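Local coordinates for protein putative amidohydrolase (Unidentified, PDB 3FEQ) that is probably a zinc-dependent prolidase of the amidohydrolase superfamily, hydrolysing dipeptides that end in proline, at residues L14-G19 against A348-T353; G60-H65 against V355-V360; G126-P131 against L402-L407. All coordinates share one frame; numbering follows the deposited sequence. Where two conformers were deposited one is given.

Contact 1. Residues L14-G19 against A348-T353; sequences LDLERG and ALRSAT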
loop_
_atom_site.group_PDB
_atom_site.type_symbol
_atom_site.label_atom_id
_atom_site.label_comp_id
_atom_site.label_asym_id
_atom_site.label_seq_id
_atom_site.Cartn_x
_atom_site.Cartn_y
_atom_site.Cartn_z
ATOM N N LEU C 14 25.542 -1.955 -55.898
ATOM C CA LEU C 14 24.162 -1.606 -56.140
ATOM C C LEU C 14 23.936 -0.177 -55.713
ATOM O O LEU C 14 24.137 0.173 -54.556
ATOM C CB LEU C 14 23.233 -2.524 -55.361
ATOM C CG LEU C 14 21.901 -2.874 -56.019
ATOM C CD1 LEU C 14 21.069 -3.695 -55.048
ATOM C CD2 LEU C 14 21.125 -1.647 -56.481
ATOM N N ASP C 15 23.537 0.649 -56.667
ATOM C CA ASP C 15 23.055 1.972 -56.352
ATOM C C ASP C 15 21.558 2.005 -56.540
ATOM O O ASP C 15 21.047 1.629 -57.592
ATOM C CB ASP C 15 23.719 3.013 -57.236
ATOM C CG ASP C 15 23.488 4.418 -56.737
ATOM O OD1 ASP C 15 22.393 4.967 -56.993
ATOM O OD2 ASP C 15 24.399 4.969 -56.080
ATOM N N LEU C 16 20.866 2.496 -55.520
ATOM C CA LEU C 16 19.448 2.235 -55.358
ATOM C C LEU C 16 18.544 3.350 -55.866
ATOM O O LEU C 16 17.426 3.090 -56.305
ATOM C CB LEU C 16 19.134 1.891 -53.904
ATOM C CG LEU C 16 19.486 0.450 -53.543
ATOM C CD1 LEU C 16 20.043 0.360 -52.137
ATOM C CD2 LEU C 16 18.281 -0.446 -53.715
ATOM N N GLU C 17 19.022 4.588 -55.821
ATOM C CA GLU C 17 18.225 5.720 -56.293
ATOM C C GLU C 17 18.236 5.813 -57.813
ATOM O O GLU C 17 17.358 6.438 -58.408
ATOM C CB GLU C 17 18.679 7.040 -55.658
ATOM C CG GLU C 17 20.187 7.216 -55.547
ATOM C CD GLU C 17 20.742 6.758 -54.199
ATOM O OE1 GLU C 17 20.606 5.560 -53.857
ATOM O OE2 GLU C 17 21.332 7.600 -53.485
ATOM N N ARG C 18 19.217 5.169 -58.436
ATOM C CA ARG C 18 19.274 5.082 -59.888
ATOM C C ARG C 18 18.790 3.725 -60.373
ATOM O O ARG C 18 18.208 3.614 -61.448
ATOM C CB ARG C 18 20.691 5.358 -60.391
ATOM C CG ARG C 18 21.121 6.811 -60.256
ATOM C CD ARG C 18 22.563 6.919 -59.781
ATOM N NE ARG C 18 23.520 6.751 -60.875
ATOM C CZ ARG C 18 24.199 5.632 -61.125
ATOM N NH1 ARG C 18 24.042 4.567 -60.354
ATOM N NH2 ARG C 18 25.044 5.582 -62.146
ATOM N N GLY C 19 19.027 2.693 -59.573
ATOM C CA GLY C 19 18.452 1.378 -59.833
ATOM C C GLY C 19 19.307 0.537 -60.750
ATOM O O GLY C 19 18.795 -0.264 -61.524
ATOM N N ALA C 348 11.224 -3.663 -53.849
ATOM C CA ALA C 348 11.436 -4.634 -52.773
ATOM C C ALA C 348 12.772 -4.406 -52.064
ATOM O O ALA C 348 12.849 -4.419 -50.838
ATOM C CB ALA C 348 11.350 -6.043 -53.314
ATOM N N LEU C 349 13.810 -4.130 -52.842
ATOM C CA LEU C 349 15.103 -3.847 -52.269
ATOM C C LEU C 349 15.167 -2.467 -51.619
ATOM O O LEU C 349 15.935 -2.259 -50.677
ATOM C CB LEU C 349 16.199 -4.001 -53.319
ATOM C CG LEU C 349 16.424 -5.392 -53.919
ATOM C CD1 LEU C 349 17.460 -5.291 -55.016
ATOM C CD2 LEU C 349 16.866 -6.405 -52.886
ATOM N N ARG C 350 14.361 -1.530 -52.106
ATOM C CA ARG C 350 14.365 -0.178 -51.545
ATOM C C ARG C 350 13.757 -0.167 -50.154
ATOM O O ARG C 350 14.164 0.621 -49.293
ATOM C CB ARG C 350 13.607 0.808 -52.439
ATOM C CG ARG C 350 14.460 1.505 -53.484
ATOM C CD ARG C 350 13.877 2.871 -53.841
ATOM N NE ARG C 350 14.493 3.433 -55.047
ATOM C CZ ARG C 350 14.026 3.273 -56.287
ATOM N NH1 ARG C 350 12.915 2.575 -56.503
ATOM N NH2 ARG C 350 14.664 3.822 -57.319
ATOM N N SER C 351 12.787 -1.053 -49.947
ATOM C CA SER C 351 12.037 -1.092 -48.701
ATOM C C SER C 351 12.926 -1.479 -47.531
ATOM O O SER C 351 12.731 -1.000 -46.413
ATOM C CB SER C 351 10.862 -2.059 -48.813
ATOM O OG SER C 351 9.788 -1.447 -49.505
ATOM N N ALA C 352 13.913 -2.325 -47.811
ATOM C CA ALA C 352 14.825 -2.841 -46.801
ATOM C C ALA C 352 16.110 -2.037 -46.712
ATOM O O ALA C 352 17.013 -2.399 -45.962
ATOM C CB ALA C 352 15.135 -4.307 -47.070
ATOM N N THR C 353 16.208 -0.958 -47.482
ATOM C CA THR C 353 17.438 -0.183 -47.523
ATOM C C THR C 353 17.156 1.298 -47.387
ATOM O O THR C 353 17.166 1.832 -46.273
ATOM C CB THR C 353 18.238 -0.422 -48.813
ATOM O OG1 THR C 353 17.372 -0.265 -49.938
ATOM C CG2 THR C 353 18.853 -1.821 -48.834
#

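Contact 2. Residues G60-H65 against V355-V360; sequences GFIDCH and VAAEIV. With ZN (zinc ion), chain U.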
loop_
_atom_site.group_PDB
_atom_site.type_symbol
_atom_site.label_atom_id
_atom_site.label_comp_id
_atom_site.label_asym_id
_atom_site.label_seq_id
_atom_site.Cartn_x
_atom_site.Cartn_y
_atom_site.Cartn_z
ATOM N N GLY C 60 23.679 -3.469 -46.188
ATOM C CA GLY C 60 23.076 -4.494 -45.358
ATOM C C GLY C 60 21.620 -4.169 -45.112
ATOM O O GLY C 60 21.242 -2.995 -45.077
ATOM N N PHE C 61 20.802 -5.207 -44.952
ATOM C CA PHE C 61 19.368 -5.026 -44.895
ATOM C C PHE C 61 18.911 -4.550 -43.525
ATOM O O PHE C 61 19.498 -4.902 -42.503
ATOM C CB PHE C 61 18.641 -6.313 -45.233
ATOM C CG PHE C 61 19.147 -7.000 -46.456
ATOM C CD1 PHE C 61 19.448 -6.289 -47.606
ATOM C CD2 PHE C 61 19.239 -8.383 -46.482
ATOM C CE1 PHE C 61 19.888 -6.945 -48.741
ATOM C CE2 PHE C 61 19.669 -9.041 -47.609
ATOM C CZ PHE C 61 20.002 -8.319 -48.744
ATOM N N ILE C 62 17.837 -3.766 -43.525
ATOM C CA ILE C 62 17.197 -3.292 -42.318
ATOM C C ILE C 62 15.765 -3.791 -42.275
ATOM O O ILE C 62 15.003 -3.575 -43.212
ATOM C CB ILE C 62 17.142 -1.778 -42.305
ATOM C CG1 ILE C 62 18.508 -1.194 -42.665
ATOM C CG2 ILE C 62 16.599 -1.277 -40.962
ATOM C CD1 ILE C 62 18.508 0.302 -42.825
ATOM N N ASP C 63 15.399 -4.444 -41.180
ATOM C CA ASP C 63 14.036 -4.933 -40.988
ATOM C C ASP C 63 13.291 -4.070 -39.980
ATOM O O ASP C 63 13.720 -3.937 -38.827
ATOM C CB ASP C 63 14.059 -6.373 -40.498
ATOM C CG ASP C 63 12.714 -7.033 -40.586
ATOM O OD1 ASP C 63 11.682 -6.344 -40.391
ATOM O OD2 ASP C 63 12.697 -8.255 -40.853
ATOM N N CYS C 64 12.158 -3.519 -40.401
ATOM C CA CYS C 64 11.531 -2.454 -39.647
ATOM C C CYS C 64 10.468 -2.943 -38.693
ATOM O O CYS C 64 9.831 -2.130 -38.023
ATOM C CB CYS C 64 10.895 -1.436 -40.589
ATOM S SG CYS C 64 12.058 -0.576 -41.608
ATOM N N HIS C 65 10.235 -4.254 -38.673
ATOM C CA HIS C 65 9.334 -4.851 -37.690
ATOM C C HIS C 65 9.751 -6.284 -37.338
ATOM O O HIS C 65 9.391 -7.228 -38.027
ATOM C CB HIS C 65 7.890 -4.805 -38.210
ATOM C CG HIS C 65 6.845 -4.938 -37.145
ATOM N ND1 HIS C 65 6.014 -3.901 -36.780
ATOM C CD2 HIS C 65 6.478 -5.998 -36.386
ATOM C CE1 HIS C 65 5.185 -4.317 -35.834
ATOM N NE2 HIS C 65 5.450 -5.586 -35.573
ATOM N N VAL C 355 14.520 3.250 -47.938
ATOM C CA VAL C 355 13.292 3.609 -47.232
ATOM C C VAL C 355 13.372 3.284 -45.754
ATOM O O VAL C 355 12.989 4.090 -44.908
ATOM C CB VAL C 355 12.075 2.901 -47.826
ATOM C CG1 VAL C 355 10.807 3.404 -47.166
ATOM C CG2 VAL C 355 12.021 3.135 -49.329
ATOM N N ALA C 356 13.864 2.088 -45.452
ATOM C CA ALA C 356 14.041 1.654 -44.080
ATOM C C ALA C 356 14.935 2.617 -43.301
ATOM O O ALA C 356 14.581 3.036 -42.203
ATOM C CB ALA C 356 14.610 0.250 -44.045
ATOM N N ALA C 357 16.077 2.994 -43.878
ATOM C CA ALA C 357 17.024 3.852 -43.164
ATOM C C ALA C 357 16.430 5.219 -42.872
ATOM O O ALA C 357 16.753 5.838 -41.860
ATOM C CB ALA C 357 18.299 3.981 -43.917
ATOM N N GLU C 358 15.521 5.663 -43.736
ATOM C CA GLU C 358 14.750 6.869 -43.487
ATOM C C GLU C 358 13.793 6.682 -42.317
ATOM O O GLU C 358 13.609 7.588 -41.502
ATOM C CB GLU C 358 13.966 7.264 -44.740
ATOM C CG GLU C 358 13.403 8.676 -44.715
ATOM C CD GLU C 358 12.600 9.014 -45.964
ATOM O OE1 GLU C 358 12.844 8.402 -47.033
ATOM O OE2 GLU C 358 11.726 9.906 -45.880
ATOM N N ILE C 359 13.152 5.518 -42.269
ATOM C CA ILE C 359 12.251 5.181 -41.182
ATOM C C ILE C 359 12.977 5.249 -39.833
ATOM O O ILE C 359 12.522 5.952 -38.919
ATOM C CB ILE C 359 11.640 3.799 -41.393
ATOM C CG1 ILE C 359 10.561 3.868 -42.469
ATOM C CG2 ILE C 359 11.089 3.222 -40.081
ATOM C CD1 ILE C 359 9.991 2.527 -42.834
ATOM N N VAL C 360 14.140 4.601 -39.740
ATOM C CA VAL C 360 14.935 4.669 -38.528
ATOM C C VAL C 360 15.773 5.940 -38.376
ATOM O O VAL C 360 16.654 5.971 -37.508
ATOM C CB VAL C 360 15.817 3.401 -38.301
ATOM C CG1 VAL C 360 14.951 2.153 -38.233
ATOM C CG2 VAL C 360 16.882 3.260 -39.382
HETATM ZN ZN ZN U . 4.189 -6.857 -33.767
#

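Contact 3. Residues G126-P131 against L402-L407; sequences GPRIFP and LQRGTL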
loop_
_atom_site.group_PDB
_atom_site.type_symbol
_atom_site.label_atom_id
_atom_site.label_comp_id
_atom_site.label_asym_id
_atom_site.label_seq_id
_atom_site.Cartn_x
_atom_site.Cartn_y
_atom_site.Cartn_z
ATOM N N GLY C 126 24.613 -10.486 -33.799
ATOM C CA GLY C 126 23.302 -10.089 -34.301
ATOM C C GLY C 126 23.306 -8.706 -34.921
ATOM O O GLY C 126 24.326 -8.022 -34.880
ATOM N N PRO C 127 22.172 -8.296 -35.530
ATOM C CA PRO C 127 22.048 -6.981 -36.153
ATOM C C PRO C 127 22.063 -5.912 -35.091
ATOM O O PRO C 127 21.859 -6.229 -33.921
ATOM C CB PRO C 127 20.660 -7.025 -36.795
ATOM C CG PRO C 127 20.291 -8.478 -36.831
ATOM C CD PRO C 127 20.937 -9.086 -35.667
ATOM N N ARG C 128 22.317 -4.670 -35.492
ATOM C CA ARG C 128 22.084 -3.517 -34.631
ATOM C C ARG C 128 20.605 -3.488 -34.344
ATOM O O ARG C 128 19.800 -3.794 -35.221
ATOM C CB ARG C 128 22.532 -2.211 -35.299
ATOM C CG ARG C 128 22.077 -0.931 -34.593
ATOM C CD ARG C 128 22.707 0.318 -35.195
ATOM N NE ARG C 128 23.278 0.054 -36.509
ATOM C CZ ARG C 128 24.565 0.202 -36.810
ATOM N NH1 ARG C 128 24.991 -0.082 -38.034
ATOM N NH2 ARG C 128 25.424 0.646 -35.895
ATOM N N ILE C 129 20.259 -3.199 -33.092
ATOM C CA ILE C 129 18.868 -3.146 -32.671
ATOM C C ILE C 129 18.423 -1.694 -32.421
ATOM O O ILE C 129 19.140 -0.905 -31.787
ATOM C CB ILE C 129 18.629 -4.021 -31.427
ATOM C CG1 ILE C 129 19.112 -5.451 -31.678
ATOM C CG2 ILE C 129 17.158 -4.079 -31.083
ATOM C CD1 ILE C 129 19.252 -6.302 -30.416
ATOM N N PHE C 130 17.261 -1.343 -32.970
ATOM C CA PHE C 130 16.558 -0.135 -32.574
ATOM C C PHE C 130 15.375 -0.494 -31.689
ATOM O O PHE C 130 14.267 -0.702 -32.189
ATOM C CB PHE C 130 16.094 0.653 -33.797
ATOM C CG PHE C 130 17.219 1.206 -34.622
ATOM C CD1 PHE C 130 17.657 0.543 -35.758
ATOM C CD2 PHE C 130 17.846 2.381 -34.258
ATOM C CE1 PHE C 130 18.703 1.033 -36.503
ATOM C CE2 PHE C 130 18.891 2.886 -35.006
ATOM C CZ PHE C 130 19.322 2.212 -36.127
ATOM N N PRO C 131 15.599 -0.527 -30.364
ATOM C CA PRO C 131 14.628 -1.102 -29.455
ATOM C C PRO C 131 13.450 -0.166 -29.203
ATOM O O PRO C 131 13.608 1.061 -29.173
ATOM C CB PRO C 131 15.434 -1.306 -28.180
ATOM C CG PRO C 131 16.416 -0.213 -28.197
ATOM C CD PRO C 131 16.746 0.046 -29.642
ATOM N N LEU C 402 29.234 -7.592 -43.736
ATOM C CA LEU C 402 30.067 -6.671 -42.990
ATOM C C LEU C 402 29.210 -5.790 -42.109
ATOM O O LEU C 402 28.169 -5.292 -42.535
ATOM C CB LEU C 402 30.874 -5.797 -43.941
ATOM C CG LEU C 402 32.307 -6.238 -44.205
ATOM C CD1 LEU C 402 32.320 -7.461 -45.086
ATOM C CD2 LEU C 402 33.069 -5.107 -44.849
ATOM N N GLN C 403 29.665 -5.570 -40.886
ATOM C CA GLN C 403 28.930 -4.739 -39.951
ATOM C C GLN C 403 29.869 -3.720 -39.308
ATOM O O GLN C 403 30.919 -4.085 -38.796
ATOM C CB GLN C 403 28.272 -5.633 -38.902
ATOM C CG GLN C 403 27.030 -5.064 -38.254
ATOM C CD GLN C 403 26.243 -6.109 -37.489
ATOM O OE1 GLN C 403 25.022 -6.025 -37.404
ATOM N NE2 GLN C 403 26.931 -7.099 -36.935
ATOM N N ARG C 404 29.510 -2.443 -39.389
ATOM C CA ARG C 404 30.372 -1.360 -38.916
ATOM C C ARG C 404 31.861 -1.611 -39.175
ATOM O O ARG C 404 32.672 -1.683 -38.247
ATOM C CB ARG C 404 30.120 -1.066 -37.430
ATOM C CG ARG C 404 28.909 -0.174 -37.162
ATOM C CD ARG C 404 28.894 0.359 -35.741
ATOM N NE ARG C 404 28.702 -0.706 -34.759
ATOM C CZ ARG C 404 29.525 -0.953 -33.747
ATOM N NH1 ARG C 404 30.602 -0.203 -33.564
ATOM N NH2 ARG C 404 29.264 -1.939 -32.905
ATOM N N GLY C 405 32.207 -1.785 -40.445
ATOM C CA GLY C 405 33.593 -1.979 -40.818
ATOM C C GLY C 405 34.008 -3.433 -40.828
ATOM O O GLY C 405 34.606 -3.898 -41.787
ATOM N N THR C 406 33.700 -4.163 -39.767
ATOM C CA THR C 406 34.260 -5.503 -39.615
ATOM C C THR C 406 33.424 -6.628 -40.255
ATOM O O THR C 406 32.217 -6.503 -40.431
ATOM C CB THR C 406 34.611 -5.820 -38.148
ATOM O OG1 THR C 406 33.907 -6.993 -37.749
ATOM C CG2 THR C 406 34.236 -4.659 -37.224
ATOM N N LEU C 407 34.092 -7.711 -40.631
ATOM C CA LEU C 407 33.440 -8.828 -41.303
ATOM C C LEU C 407 32.879 -9.805 -40.268
ATOM O O LEU C 407 33.572 -10.205 -39.345
ATOM C CB LEU C 407 34.434 -9.527 -42.249
ATOM C CG LEU C 407 34.090 -10.923 -42.781
ATOM C CD1 LEU C 407 33.293 -10.840 -44.057
ATOM C CD2 LEU C 407 35.333 -11.761 -42.989
#

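Contact 1. Residues L14-G19 against A348-T353
Thr-353 OG1 meets Leu-16 CD1 at 3.5 Å and turns back to its own segment, donating a hydrogen bond to Leu-349 O over 2.6 Å. With chi1 at 50° the hydroxyl sits between the backbone N and the carbonyl carbon of Thr-353, where it reaches Leu-349 O, one turn earlier, while still lying against Leu-16. The donor stands 25° out of the Leu-349 carbonyl plane.

Leu-16 forks over this corner: CD1 goes to the threonine, and CD2 reaches Leu-349 CB at 4.1 Å, the two leucine side chains crossing at about a right angle. Beside them Leu-14 CD1 touches Leu-349 CD1 at 3.9 Å, with Met-58 of the neighbouring strand touching both of these leucines.

Arg-350 supplies the polar border. Its chain is extended from CG to NE, which carries the guanidinium to the turn, where NE and NH2 both face Leu-16 O, at 3.2 and 3.0 Å. Glu-17 O lies farther off, at the guanidinium edge and in its plane. A long, weak ion pair ties NH1 to Glu-347. The turn itself is closed by Gly-19 N bonding to Asp-15 O at 3.0 Å.

Leucine packing edged by an arginine thus fastens the turn between antiparallel strands 11-15 and 20-30 to the end of helix 345-351, joining the N-terminal β-structure that many amidohydrolases carry beside the barrel to the catalytic TIM-barrel domain.

Contact 2. Residues G60-H65 against V355-V360
Strand 56-66, the barrel strand that delivers the His-X-His zinc ligands of an amidohydrolase, packs here through Ile-62 and Cys-64 on the short helix 354-359. Ala-356 is the residue they share. Its CB lies 3.7 Å from Ile-62 CB and 3.6 Å from Cys-64 SG, and this small methyl lets strand and helix come close, with the Ile-62 and Ala-356 CA atoms 6.1 Å apart.

The longer branch of Ile-62 runs past Ala-356 to the next helix residue, its CD1 touching Ala-357 CB at 3.8 Å; CG2 stays over Ala-356. Cys-64 holds SG beside its backbone N (chi1 -64°), and the sulfur touches Ala-356 CB and also the CD1 of Ile-359, 3.9 Å away, the two contacts standing about a right angle apart. All these meetings are apolar and buried. Ile-359 continues onto Phe-269 and Val-271 of strand 269-271 and onto Arg-106 of strand 102-107, so the helix touches several strands of the TIM barrel at once, consistent with a plug at the end of the barrel remote from the metal.

At Cys-64 and His-65 the chain turns a corner. Asp-63 shapes it through an Asx turn: OD1 accepts from His-65 N at 3.1 Å with an N-H...O angle of 168°, while OD2 is bound by Ser-322 and Gln-332. At this corner His-65 turns away from the helix and binds zinc through NE2 at 2.5 Å, the metal lying at the ring edge and in its plane. His-67 binds the same ion, and ND1 of His-65 is hydrogen-bonded to Glu-250, a second-shell contact that helps fix the rotation of the imidazole.

Contact 3. Residues G126-P131 against L402-L407
Two arginines make the charged half of this contact. Arg-128 NH2 lies 3.5 Å from Arg-404 CD and 3.7 Å from Arg-404 NE, so that one guanidinium touches the other residue mainly along its aliphatic stem. The CD atom sits at the edge of the Arg-128 guanidinium, near its plane; the two side chains run nearly perpendicular, and the guanidinium planes are 59° apart rather than stacked. Both chains bend at chi3. In Arg-128 this bend (16°) turns the guanidinium toward the 402-407 segment.

Each arginine is matched by an acid from outside the two segments. Arg-128 NH1 forms a salt bridge with Asp-376 OD2, and Arg-404 NH1 another with Glu-32. Asp-376 also accepts from the backbone N of Arg-404 through OD1.

The uncharged half is the extended Gln-403, whose amide end lies against Gly-126 O and Pro-127, with CD 3.8 Å from Gly-126 O. Leu-98 of helix 90-99 packs on the same glutamine, and Leu-94 and Met-97 of that helix on the proline.

Backbone bonds shape the tight turn between strands 398-403 and 406-410: Gln-403 N binds Thr-406 O at 2.8 Å, and the return bond from Thr-406 N to Gln-403 O is weak. The hairpin, with Arg-404 and Gly-405 at its tip, presents Gln-403 and Arg-404 to the start of barrel strand 128-129.

The nearness of the two guanidinium groups is probably offset by their acids: Glu-32 pairs with Arg-404 on the side of the N-terminal β-structure, while the single carboxylate of Asp-376, holding Arg-128 NH1 and Arg-404 N, bridges the two segments.

Overall arrangement
All three contacts reach the same curled sheet. Contacts 1 and 2 are continuous: strands 11-15 and 56-66 are neighbours, helices 345-351 and 354-359 follow one another, and Ala-352 O to Ile-62 N, 2.9 Å, is a probable hydrogen bond between the two contacts. Their centres lie about 11 Å apart. Contact 3 is about 13 Å from contact 2, centre to centre, and meets it where Val-360 CG1 packs on Phe-130 CD1 at 4.0 Å; contacts 1 and 3 do not touch, their nearest atoms being about 10 Å apart. Contact 2 alone carries a zinc ligand, His-65, whose site also includes His-67 and Asp-323; the Cys-64 side chain is about 12 Å from another zinc ion.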